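OxsB protein (Bacillus megaterium, PDB 5UL4) catalyses the oxidative ring contraction of dAMP to an oxetane aldehyde in oxetanocin A biosynthesis, using cobalamin, a [4Fe-4S] cluster and S-adenosylmethionine. Local coordinates at residues N172-Q177 with G207-I212; E363-E368 with I392-A397; I471-F476 with K487-F492. All coordinates share one frame; numbering follows the deposited sequence. Where two conformers were deposited one is given.

Interaction 2 and interaction 3 belong to the same mixed sheet of the AdoMet radical domain, one on its inner strand 393-398, the other on strand 468-473, the last of its parallel strands. Their centres are 24 Å apart and their nearest atoms about 9 Å, and S-adenosylmethionine lies against both: interaction 2 reaches its methionine part, interaction 3 its ribose and adenine. Interaction 2 also carries Glu363, whose side chain is about 3 Å from cobalamin and about 4 Å from the iron-sulfur cluster. Interaction 1 belongs to the cobalamin-binding domain, its centre 40 Å from that of interaction 2 and 52 Å from that of interaction 3; the Leu173 side chain is about 11 Å from cobalamin.

Interaction 1: residues N172-Q177 with G207-I212; sequences NLLDSQ and GDLSSI
Asp208 meets the end of helix 166-176 through its backbone and its CB. Its carbonyl O takes a hydrogen bond from Gln177 NE2 (2.9 Å, N-H...O 162°) that runs almost straight down the C=O axis, with the oxygen in the amide plane. The same NE2 gives a second hydrogen bond to Leu174 O at 2.8 Å. These two bonds fix the rotation of the amide, which the bend at chi2 (-63°) folds back toward the last helical turn. Asp208 CB rests 3.7 Å from Leu174 CD2, while its carboxylate turns to Asn206 within its own loop. Leu209 supplies the apolar part of the contact: its CG lies 3.7 Å from Leu174 CD2, the two side chains crossing at about a right angle. Its CD2 methyl lies against the backbone, 3.4 Å from Leu173 O, an oxygen that already accepts the N-H of Gln177. At Ser210 a water takes over, accepting from Ser210 N (3.0 Å) and lying 3.1 Å from Gln177 OE1, to which it can donate. Ser211 OG bonds to Pro178 O just beyond the helix. In this Rossmann fold the loop links helix 190-205 to strand 212-216; Leu173 and Leu209 both pack on Ile181 of the adjacent parallel strand 180-184, and His203 of helix 190-205 touches Leu174 and Asp208.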
loop_
_atom_site.group_PDB
_atom_site.type_symbol
_atom_site.label_atom_id
_atom_site.label_comp_id
_atom_site.label_asym_id
_atom_site.label_seq_id
_atom_site.Cartn_x
_atom_site.Cartn_y
_atom_site.Cartn_z
ATOM N N ASN A 172 -26.878 -4.831 4.812
ATOM C CA ASN A 172 -26.708 -3.760 3.831
ATOM C C ASN A 172 -27.116 -4.218 2.439
ATOM O O ASN A 172 -27.830 -3.505 1.725
ATOM C CB ASN A 172 -25.248 -3.298 3.814
ATOM C CG ASN A 172 -24.937 -2.254 4.875
ATOM O OD1 ASN A 172 -25.729 -2.014 5.791
ATOM N ND2 ASN A 172 -23.766 -1.626 4.756
ATOM N N LEU A 173 -26.633 -5.395 2.031
ATOM C CA LEU A 173 -26.885 -5.890 0.684
ATOM C C LEU A 173 -28.371 -6.137 0.458
ATOM O O LEU A 173 -28.916 -5.781 -0.593
ATOM C CB LEU A 173 -26.081 -7.167 0.437
ATOM C CG LEU A 173 -24.553 -7.041 0.264
ATOM C CD1 LEU A 173 -23.898 -8.388 0.154
ATOM C CD2 LEU A 173 -24.205 -6.179 -0.999
ATOM N N LEU A 174 -29.053 -6.731 1.445
ATOM C CA LEU A 174 -30.491 -6.938 1.303
ATOM C C LEU A 174 -31.227 -5.619 1.165
ATOM O O LEU A 174 -32.205 -5.535 0.419
ATOM C CB LEU A 174 -31.040 -7.745 2.488
ATOM C CG LEU A 174 -30.460 -9.154 2.655
ATOM C CD1 LEU A 174 -31.137 -9.891 3.821
ATOM C CD2 LEU A 174 -30.569 -9.972 1.372
ATOM N N ASP A 175 -30.760 -4.571 1.844
ATOM C CA ASP A 175 -31.486 -3.307 1.825
ATOM C C ASP A 175 -31.306 -2.567 0.504
ATOM O O ASP A 175 -32.261 -1.977 -0.012
ATOM C CB ASP A 175 -31.035 -2.412 2.982
ATOM C CG ASP A 175 -31.807 -1.105 3.026
ATOM O OD1 ASP A 175 -33.049 -1.160 2.999
ATOM O OD2 ASP A 175 -31.186 -0.026 3.070
ATOM N N SER A 176 -30.092 -2.590 -0.055
ATOM C CA SER A 176 -29.778 -1.809 -1.248
ATOM C C SER A 176 -30.127 -2.519 -2.558
ATOM O O SER A 176 -30.294 -1.843 -3.588
ATOM C CB SER A 176 -28.290 -1.431 -1.237
ATOM O OG SER A 176 -27.484 -2.596 -1.251
ATOM N N GLN A 177 -30.238 -3.848 -2.545
ATOM C CA GLN A 177 -30.608 -4.633 -3.717
ATOM C C GLN A 177 -29.710 -4.343 -4.927
ATOM O O GLN A 177 -30.193 -3.932 -5.982
ATOM C CB GLN A 177 -32.071 -4.404 -4.076
ATOM C CG GLN A 177 -33.054 -5.010 -3.080
ATOM C CD GLN A 177 -32.911 -6.509 -3.031
ATOM O OE1 GLN A 177 -32.930 -7.173 -4.066
ATOM N NE2 GLN A 177 -32.725 -7.053 -1.833
ATOM N N GLY A 207 -33.808 -15.952 -3.257
ATOM C CA GLY A 207 -34.570 -14.923 -3.921
ATOM C C GLY A 207 -34.528 -13.561 -3.271
ATOM O O GLY A 207 -35.268 -12.667 -3.704
ATOM N N ASP A 208 -33.690 -13.373 -2.250
ATOM C CA ASP A 208 -33.570 -12.086 -1.567
ATOM C C ASP A 208 -32.644 -11.119 -2.296
ATOM O O ASP A 208 -32.699 -9.909 -2.036
ATOM C CB ASP A 208 -33.027 -12.281 -0.146
ATOM C CG ASP A 208 -33.922 -13.163 0.716
ATOM O OD1 ASP A 208 -35.157 -12.979 0.681
ATOM O OD2 ASP A 208 -33.378 -14.041 1.423
ATOM N N LEU A 209 -31.777 -11.646 -3.164
ATOM C CA LEU A 209 -30.818 -10.884 -3.957
ATOM C C LEU A 209 -30.762 -11.478 -5.355
ATOM O O LEU A 209 -30.904 -12.690 -5.538
ATOM C CB LEU A 209 -29.389 -10.930 -3.375
ATOM C CG LEU A 209 -29.042 -10.296 -2.030
ATOM C CD1 LEU A 209 -27.600 -10.661 -1.667
ATOM C CD2 LEU A 209 -29.247 -8.789 -2.069
ATOM N N SER A 210 -30.519 -10.624 -6.344
ATOM C CA SER A 210 -30.139 -11.103 -7.671
ATOM C C SER A 210 -29.017 -10.198 -8.160
ATOM O O SER A 210 -29.225 -9.000 -8.335
ATOM C CB SER A 210 -31.331 -11.098 -8.626
ATOM O OG SER A 210 -31.933 -9.807 -8.680
ATOM N N SER A 211 -27.818 -10.745 -8.310
ATOM C CA SER A 211 -26.670 -9.898 -8.581
ATOM C C SER A 211 -25.623 -10.681 -9.343
ATOM O O SER A 211 -25.449 -11.882 -9.123
ATOM C CB SER A 211 -26.048 -9.360 -7.287
ATOM O OG SER A 211 -27.027 -8.784 -6.445
ATOM N N ILE A 212 -24.948 -9.997 -10.268
ATOM C CA ILE A 212 -23.659 -10.473 -10.736
ATOM C C ILE A 212 -22.678 -10.365 -9.586
ATOM O O ILE A 212 -22.597 -9.315 -8.932
ATOM C CB ILE A 212 -23.168 -9.640 -11.924
ATOM C CG1 ILE A 212 -24.143 -9.744 -13.085
ATOM C CG2 ILE A 212 -21.727 -10.101 -12.320
ATOM C CD1 ILE A 212 -23.804 -8.761 -14.184
HETATM O O HOH W 1 -30.293 -7.783 -5.527
#

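Interaction 2: residues E363-E368 with I392-A397; sequences EEFIGE and IKFDFA. With SAM (S-adenosylmethionine), chain D; EDO (1,2-ethanediol), chain R.
Phe365 and Phe396 stack face to face, their ring centroids 4.3 Å apart and their planes inclined by 27°. The overlap is offset: Phe365 CD2 sits over the centre of the Phe396 ring, 3.4 Å above its plane, and Phe365 CB approaches Phe396 CD1 to 3.5 Å. Phe365 directs its ring across the strand because CG stands anti to the backbone N (chi1 -177°). Farther out, its CZ reaches Phe394 CE2 at 4.2 Å, so one ring spans two residues of strand 393-398 that face the same way. The backbone joins in where Phe365 N donates to Ala397 O (3.3 Å, N-H...O 162°), tying the loop after strand 357-360 to the neighbouring parallel strand.

Around this core, Met360 touches the side chains of Phe365 and Phe396, Ile378 of helix 374-386 packs on Phe365, and the Trp420 ring meets Phe396. In the conformer described, Glu364 OE2 accepts from Gly367 N at 2.9 Å through the anti lone pair, and more weakly from Ile366 N, while OE1 takes the N-H of Arg399.

The loop begins where this partial TIM barrel meets the cobalamin and the iron-sulfur cluster. Glu363 O is 3.6 Å from CA of S-adenosylmethionine, and Ala397 CB is 3.9 Å from its OXT. The Glu363 carboxylate hydrogen-bonds cobalamin through OE2 and forms a salt bridge with Arg323 through OE1. An apolar stack and a backbone bond probably help to fix a loop whose leading carboxylate binds cobalamin beside the iron-sulfur cluster.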
loop_
_atom_site.group_PDB
_atom_site.type_symbol
_atom_site.label_atom_id
_atom_site.label_comp_id
_atom_site.label_asym_id
_atom_site.label_seq_id
_atom_site.Cartn_x
_atom_site.Cartn_y
_atom_site.Cartn_z
ATOM N N GLU A 363 3.649 1.836 -6.135
ATOM C CA GLU A 363 4.801 0.927 -6.153
ATOM C C GLU A 363 6.086 1.679 -6.463
ATOM O O GLU A 363 7.140 1.383 -5.890
ATOM C CB GLU A 363 4.586 -0.183 -7.182
ATOM C CG GLU A 363 3.529 -1.201 -6.776
ATOM C CD GLU A 363 3.479 -2.340 -7.774
ATOM O OE1 GLU A 363 3.189 -2.058 -8.957
ATOM O OE2 GLU A 363 3.830 -3.475 -7.376
ATOM N N GLU A 364 6.033 2.627 -7.390
ATOM C CA GLU A 364 7.204 3.416 -7.762
ATOM C C GLU A 364 6.726 4.839 -7.998
ATOM O O GLU A 364 6.051 5.119 -8.994
ATOM C CB GLU A 364 7.901 2.830 -8.998
ATOM C CG GLU A 364 8.991 3.694 -9.650
ATOM C CD GLU A 364 10.094 4.189 -8.711
ATOM O OE1 GLU A 364 10.670 3.417 -7.889
ATOM O OE2 GLU A 364 10.389 5.396 -8.810
ATOM N N PHE A 365 7.063 5.725 -7.064
ATOM C CA PHE A 365 6.526 7.091 -7.086
ATOM C C PHE A 365 7.146 7.932 -8.198
ATOM O O PHE A 365 6.450 8.739 -8.827
ATOM C CB PHE A 365 6.733 7.756 -5.729
ATOM C CG PHE A 365 6.159 9.156 -5.617
ATOM C CD1 PHE A 365 4.774 9.365 -5.576
ATOM C CD2 PHE A 365 6.996 10.252 -5.482
ATOM C CE1 PHE A 365 4.261 10.646 -5.446
ATOM C CE2 PHE A 365 6.477 11.547 -5.345
ATOM C CZ PHE A 365 5.118 11.735 -5.349
ATOM N N ILE A 366 8.434 7.739 -8.477
ATOM C CA ILE A 366 9.153 8.605 -9.422
ATOM C C ILE A 366 9.015 8.118 -10.857
ATOM O O ILE A 366 8.711 8.899 -11.764
ATOM C CB ILE A 366 10.640 8.687 -9.019
ATOM C CG1 ILE A 366 10.732 9.259 -7.603
ATOM C CG2 ILE A 366 11.413 9.524 -10.031
ATOM C CD1 ILE A 366 12.033 9.015 -7.008
ATOM N N GLY A 367 9.264 6.841 -11.083
ATOM C CA GLY A 367 8.961 6.261 -12.365
ATOM C C GLY A 367 9.976 6.603 -13.436
ATOM O O GLY A 367 11.099 7.066 -13.184
ATOM N N GLU A 368 9.547 6.385 -14.676
ATOM C CA GLU A 368 10.392 6.668 -15.831
ATOM C C GLU A 368 9.490 6.765 -17.049
ATOM O O GLU A 368 8.614 5.916 -17.246
ATOM C CB GLU A 368 11.468 5.594 -16.047
ATOM C CG GLU A 368 12.366 5.895 -17.249
ATOM C CD GLU A 368 13.780 5.304 -17.172
ATOM O OE1 GLU A 368 14.047 4.432 -16.310
ATOM O OE2 GLU A 368 14.634 5.723 -17.992
ATOM N N ILE A 392 2.111 20.088 3.988
ATOM C CA ILE A 392 1.711 18.707 4.180
ATOM C C ILE A 392 2.971 17.868 4.394
ATOM O O ILE A 392 4.096 18.317 4.180
ATOM C CB ILE A 392 0.888 18.153 2.999
ATOM C CG1 ILE A 392 1.799 17.891 1.802
ATOM C CG2 ILE A 392 -0.257 19.104 2.608
ATOM C CD1 ILE A 392 1.217 16.866 0.845
ATOM N N LYS A 393 2.756 16.641 4.837
ATOM C CA LYS A 393 3.791 15.618 4.869
ATOM C C LYS A 393 3.326 14.460 3.995
ATOM O O LYS A 393 2.126 14.191 3.907
ATOM C CB LYS A 393 4.043 15.139 6.291
ATOM C CG LYS A 393 4.703 16.187 7.235
ATOM C CD LYS A 393 5.898 16.844 6.530
ATOM C CE LYS A 393 7.044 17.241 7.482
ATOM N NZ LYS A 393 8.293 17.616 6.680
ATOM N N PHE A 394 4.260 13.785 3.319
ATOM C CA PHE A 394 3.828 12.635 2.537
ATOM C C PHE A 394 4.941 11.600 2.482
ATOM O O PHE A 394 6.125 11.938 2.514
ATOM C CB PHE A 394 3.341 13.027 1.131
ATOM C CG PHE A 394 4.386 13.633 0.231
ATOM C CD1 PHE A 394 4.703 14.974 0.318
ATOM C CD2 PHE A 394 4.992 12.869 -0.758
ATOM C CE1 PHE A 394 5.650 15.552 -0.527
ATOM C CE2 PHE A 394 5.938 13.433 -1.626
ATOM C CZ PHE A 394 6.265 14.772 -1.518
ATOM N N ASP A 395 4.534 10.331 2.473
ATOM C CA ASP A 395 5.437 9.185 2.418
ATOM C C ASP A 395 5.298 8.508 1.060
ATOM O O ASP A 395 4.202 8.479 0.496
ATOM C CB ASP A 395 5.080 8.155 3.501
ATOM C CG ASP A 395 5.286 8.672 4.942
ATOM O OD1 ASP A 395 5.690 9.827 5.166
ATOM O OD2 ASP A 395 5.061 7.865 5.854
ATOM N N PHE A 396 6.390 7.920 0.550
ATOM C CA PHE A 396 6.305 7.135 -0.684
ATOM C C PHE A 396 7.484 6.180 -0.758
ATOM O O PHE A 396 8.402 6.248 0.055
ATOM C CB PHE A 396 6.258 8.012 -1.931
ATOM C CG PHE A 396 7.480 8.881 -2.152
ATOM C CD1 PHE A 396 8.586 8.411 -2.867
ATOM C CD2 PHE A 396 7.466 10.215 -1.762
ATOM C CE1 PHE A 396 9.676 9.241 -3.108
ATOM C CE2 PHE A 396 8.546 11.048 -2.007
ATOM C CZ PHE A 396 9.654 10.556 -2.671
ATOM N N ALA A 397 7.446 5.288 -1.756
ATOM C CA ALA A 397 8.475 4.281 -1.984
ATOM C C ALA A 397 9.211 4.562 -3.291
ATOM O O ALA A 397 8.629 5.105 -4.232
ATOM C CB ALA A 397 7.878 2.871 -2.049
HETATM N N SAM D . 8.148 -2.077 -4.971
HETATM C CA SAM D . 8.372 -1.295 -3.757
HETATM C C SAM D . 9.730 -0.658 -3.968
HETATM O O SAM D . 10.295 -0.795 -5.050
HETATM O OXT SAM D . 10.281 0.016 -3.109
HETATM C CB SAM D . 8.309 -2.152 -2.484
HETATM C CG SAM D . 7.472 -1.658 -1.304
HETATM S SD SAM D . 7.017 -2.999 -0.148
HETATM C CE SAM D . 7.532 -2.460 1.505
HETATM C "C5'" SAM D . 8.248 -4.245 -0.580
HETATM C "C4'" SAM D . 9.306 -4.547 0.474
HETATM O "O4'" SAM D . 8.922 -5.683 1.217
HETATM C "C3'" SAM D . 10.611 -4.893 -0.217
HETATM O "O3'" SAM D . 11.520 -3.828 -0.148
HETATM C "C2'" SAM D . 11.139 -6.106 0.517
HETATM O "O2'" SAM D . 12.110 -5.736 1.461
HETATM C "C1'" SAM D . 9.936 -6.664 1.234
HETATM N N9 SAM D . 9.497 -7.838 0.461
HETATM C C8 SAM D . 8.783 -7.830 -0.708
HETATM N N7 SAM D . 8.587 -9.110 -1.106
HETATM C C5 SAM D . 9.182 -9.924 -0.210
HETATM C C6 SAM D . 9.288 -11.296 -0.132
HETATM N N6 SAM D . 8.733 -12.051 -1.067
HETATM N N1 SAM D . 9.967 -11.863 0.924
HETATM C C2 SAM D . 10.536 -11.079 1.903
HETATM N N3 SAM D . 10.427 -9.708 1.817
HETATM C C4 SAM D . 9.759 -9.145 0.778
HETATM C C1 EDO R . 11.201 21.809 4.280
HETATM O O1 EDO R . 11.999 20.797 4.905
HETATM C C2 EDO R . 9.850 21.875 4.983
HETATM O O2 EDO R . 9.313 20.549 5.074
#

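Interaction 3: residues I471-F476 with K487-F492; sequences IGFIMF and KENLDF. With SAM (S-adenosylmethionine), chain D.
Asn489, on helix 484-493, has its amide gripped from several directions at the turn that follows strand 468-473. Its ND2 gives a weak hydrogen bond to Met475 SD (3.5 Å, N-H...S 151°) and a stronger one to Gln442 OE1; Met475 O, 3.3 Å from ND2, accepts from Gln442 NE2. At the other end OD1 accepts from Gly438 N and, weakly, from Ser437 OG. With these partners the buried amide is held in one rotation, its plane turned 72° from that of the Phe473 ring. Phe473 CZ lies 3.7 Å from Asn489 OD1, while Asn489 CB comes in at the ring's edge, in its plane.

The Met475 and Asn489 side chains lie alongside each other, pointing in opposite senses. Bends at chi2 (64°) and chi3 curl the Met475 thioether toward the helix, where SD is 3.6 Å from Asn489 CB and CE lies 4.1 Å from Leu490 CD2. The helix follows the last parallel strand of the partial TIM barrel and packs on the outward side of that strand's end. S-adenosylmethionine occupies the other side: Gly472 CA is 3.3 Å from its O2', and Ile474 CD1 is 3.7 Å from adenine N3.

One helical turn on from Asn489, Phe492 extends the apolar surface, its CD2 meeting Phe473 CE2 at 3.7 Å, with the two side chains running in opposite senses. Asn455 and Ile456 of helix 452-464 touch Phe492 in turn, and Leu641 of helix 620-648 touches Met475.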
loop_
_atom_site.group_PDB
_atom_site.type_symbol
_atom_site.label_atom_id
_atom_site.label_comp_id
_atom_site.label_asym_id
_atom_site.label_seq_id
_atom_site.Cartn_x
_atom_site.Cartn_y
_atom_site.Cartn_z
ATOM N N ILE A 471 14.229 1.125 4.990
ATOM C CA ILE A 471 14.698 0.286 3.875
ATOM C C ILE A 471 14.169 -1.133 4.030
ATOM O O ILE A 471 14.116 -1.677 5.136
ATOM C CB ILE A 471 16.239 0.278 3.710
ATOM C CG1 ILE A 471 16.950 -0.373 4.903
ATOM C CG2 ILE A 471 16.754 1.695 3.433
ATOM C CD1 ILE A 471 18.448 -0.698 4.669
ATOM N N GLY A 472 13.773 -1.739 2.913
ATOM C CA GLY A 472 13.517 -3.163 2.927
ATOM C C GLY A 472 14.855 -3.892 2.866
ATOM O O GLY A 472 15.802 -3.450 2.204
ATOM N N PHE A 473 14.944 -4.986 3.611
ATOM C CA PHE A 473 16.178 -5.762 3.626
ATOM C C PHE A 473 15.814 -7.224 3.811
ATOM O O PHE A 473 15.181 -7.575 4.807
ATOM C CB PHE A 473 17.113 -5.289 4.734
ATOM C CG PHE A 473 18.547 -5.696 4.517
ATOM C CD1 PHE A 473 19.011 -6.923 4.958
ATOM C CD2 PHE A 473 19.426 -4.853 3.839
ATOM C CE1 PHE A 473 20.327 -7.303 4.728
ATOM C CE2 PHE A 473 20.741 -5.218 3.623
ATOM C CZ PHE A 473 21.196 -6.442 4.072
ATOM N N ILE A 474 16.191 -8.066 2.843
ATOM C CA ILE A 474 15.877 -9.489 2.882
ATOM C C ILE A 474 17.169 -10.255 3.123
ATOM O O ILE A 474 17.884 -10.597 2.177
ATOM C CB ILE A 474 15.199 -9.945 1.578
ATOM C CG1 ILE A 474 14.095 -8.945 1.201
ATOM C CG2 ILE A 474 14.636 -11.345 1.768
ATOM C CD1 ILE A 474 13.519 -9.170 -0.212
ATOM N N MET A 475 17.460 -10.508 4.388
ATOM C CA MET A 475 18.746 -11.059 4.797
ATOM C C MET A 475 18.971 -12.457 4.215
ATOM O O MET A 475 20.026 -12.738 3.633
ATOM C CB MET A 475 18.801 -11.067 6.323
ATOM C CG MET A 475 19.981 -11.851 6.936
ATOM S SD MET A 475 21.583 -11.126 6.503
ATOM C CE MET A 475 21.608 -9.632 7.511
ATOM N N PHE A 476 17.972 -13.329 4.326
ATOM C CA PHE A 476 18.070 -14.738 3.948
ATOM C C PHE A 476 17.281 -15.011 2.674
ATOM O O PHE A 476 16.138 -14.565 2.539
ATOM C CB PHE A 476 17.534 -15.636 5.067
ATOM C CG PHE A 476 18.236 -15.469 6.377
ATOM C CD1 PHE A 476 19.418 -16.150 6.634
ATOM C CD2 PHE A 476 17.685 -14.683 7.384
ATOM C CE1 PHE A 476 20.068 -16.026 7.845
ATOM C CE2 PHE A 476 18.336 -14.552 8.616
ATOM C CZ PHE A 476 19.527 -15.229 8.851
ATOM N N LYS A 487 27.787 -12.574 5.542
ATOM C CA LYS A 487 28.856 -11.715 6.046
ATOM C C LYS A 487 28.859 -10.367 5.342
ATOM O O LYS A 487 29.028 -9.326 5.985
ATOM C CB LYS A 487 30.214 -12.405 5.884
ATOM C CG LYS A 487 30.406 -13.573 6.835
ATOM C CD LYS A 487 31.821 -14.188 6.667
ATOM C CE LYS A 487 32.051 -15.344 7.635
ATOM N NZ LYS A 487 33.399 -15.998 7.427
ATOM N N GLU A 488 28.717 -10.375 4.017
ATOM C CA GLU A 488 28.627 -9.126 3.269
ATOM C C GLU A 488 27.436 -8.283 3.742
ATOM O O GLU A 488 27.557 -7.065 3.924
ATOM C CB GLU A 488 28.525 -9.441 1.774
ATOM C CG GLU A 488 29.797 -10.110 1.221
ATOM C CD GLU A 488 29.577 -10.846 -0.102
ATOM O OE1 GLU A 488 28.447 -10.834 -0.639
ATOM O OE2 GLU A 488 30.546 -11.458 -0.606
ATOM N N ASN A 489 26.292 -8.929 3.977
ATOM C CA ASN A 489 25.102 -8.220 4.455
ATOM C C ASN A 489 25.356 -7.559 5.806
ATOM O O ASN A 489 25.025 -6.391 6.009
ATOM C CB ASN A 489 23.929 -9.190 4.552
ATOM C CG ASN A 489 23.250 -9.407 3.234
ATOM O OD1 ASN A 489 23.507 -8.692 2.261
ATOM N ND2 ASN A 489 22.347 -10.373 3.195
ATOM N N LEU A 490 25.925 -8.310 6.749
ATOM C CA LEU A 490 26.224 -7.772 8.074
ATOM C C LEU A 490 27.195 -6.598 8.004
ATOM O O LEU A 490 26.999 -5.588 8.692
ATOM C CB LEU A 490 26.796 -8.890 8.955
ATOM C CG LEU A 490 25.797 -9.997 9.259
ATOM C CD1 LEU A 490 26.526 -11.203 9.852
ATOM C CD2 LEU A 490 24.713 -9.484 10.238
ATOM N N ASP A 491 28.259 -6.713 7.187
ATOM C CA ASP A 491 29.181 -5.588 7.004
ATOM C C ASP A 491 28.452 -4.356 6.461
ATOM O O ASP A 491 28.666 -3.230 6.934
ATOM C CB ASP A 491 30.307 -5.951 6.039
ATOM C CG ASP A 491 31.244 -7.015 6.586
ATOM O OD1 ASP A 491 31.290 -7.237 7.822
ATOM O OD2 ASP A 491 31.957 -7.609 5.754
ATOM N N PHE A 492 27.648 -4.552 5.412
ATOM C CA PHE A 492 26.854 -3.462 4.846
ATOM C C PHE A 492 26.007 -2.783 5.915
ATOM O O PHE A 492 26.006 -1.551 6.043
ATOM C CB PHE A 492 25.960 -4.015 3.741
ATOM C CG PHE A 492 24.985 -3.010 3.171
ATOM C CD1 PHE A 492 25.360 -2.179 2.116
ATOM C CD2 PHE A 492 23.692 -2.908 3.671
ATOM C CE1 PHE A 492 24.460 -1.254 1.567
ATOM C CE2 PHE A 492 22.784 -1.980 3.125
ATOM C CZ PHE A 492 23.173 -1.159 2.070
HETATM N N SAM D . 8.148 -2.077 -4.971
HETATM C CA SAM D . 8.372 -1.295 -3.757
HETATM C C SAM D . 9.730 -0.658 -3.968
HETATM O O SAM D . 10.295 -0.795 -5.050
HETATM O OXT SAM D . 10.281 0.016 -3.109
HETATM C CB SAM D . 8.309 -2.152 -2.484
HETATM C CG SAM D . 7.472 -1.658 -1.304
HETATM S SD SAM D . 7.017 -2.999 -0.148
HETATM C CE SAM D . 7.532 -2.460 1.505
HETATM C "C5'" SAM D . 8.248 -4.245 -0.580
HETATM C "C4'" SAM D . 9.306 -4.547 0.474
HETATM O "O4'" SAM D . 8.922 -5.683 1.217
HETATM C "C3'" SAM D . 10.611 -4.893 -0.217
HETATM O "O3'" SAM D . 11.520 -3.828 -0.148
HETATM C "C2'" SAM D . 11.139 -6.106 0.517
HETATM O "O2'" SAM D . 12.110 -5.736 1.461
HETATM C "C1'" SAM D . 9.936 -6.664 1.234
HETATM N N9 SAM D . 9.497 -7.838 0.461
HETATM C C8 SAM D . 8.783 -7.830 -0.708
HETATM N N7 SAM D . 8.587 -9.110 -1.106
HETATM C C5 SAM D . 9.182 -9.924 -0.210
HETATM C C6 SAM D . 9.288 -11.296 -0.132
HETATM N N6 SAM D . 8.733 -12.051 -1.067
HETATM N N1 SAM D . 9.967 -11.863 0.924
HETATM C C2 SAM D . 10.536 -11.079 1.903
HETATM N N3 SAM D . 10.427 -9.708 1.817
HETATM C C4 SAM D . 9.759 -9.145 0.778
#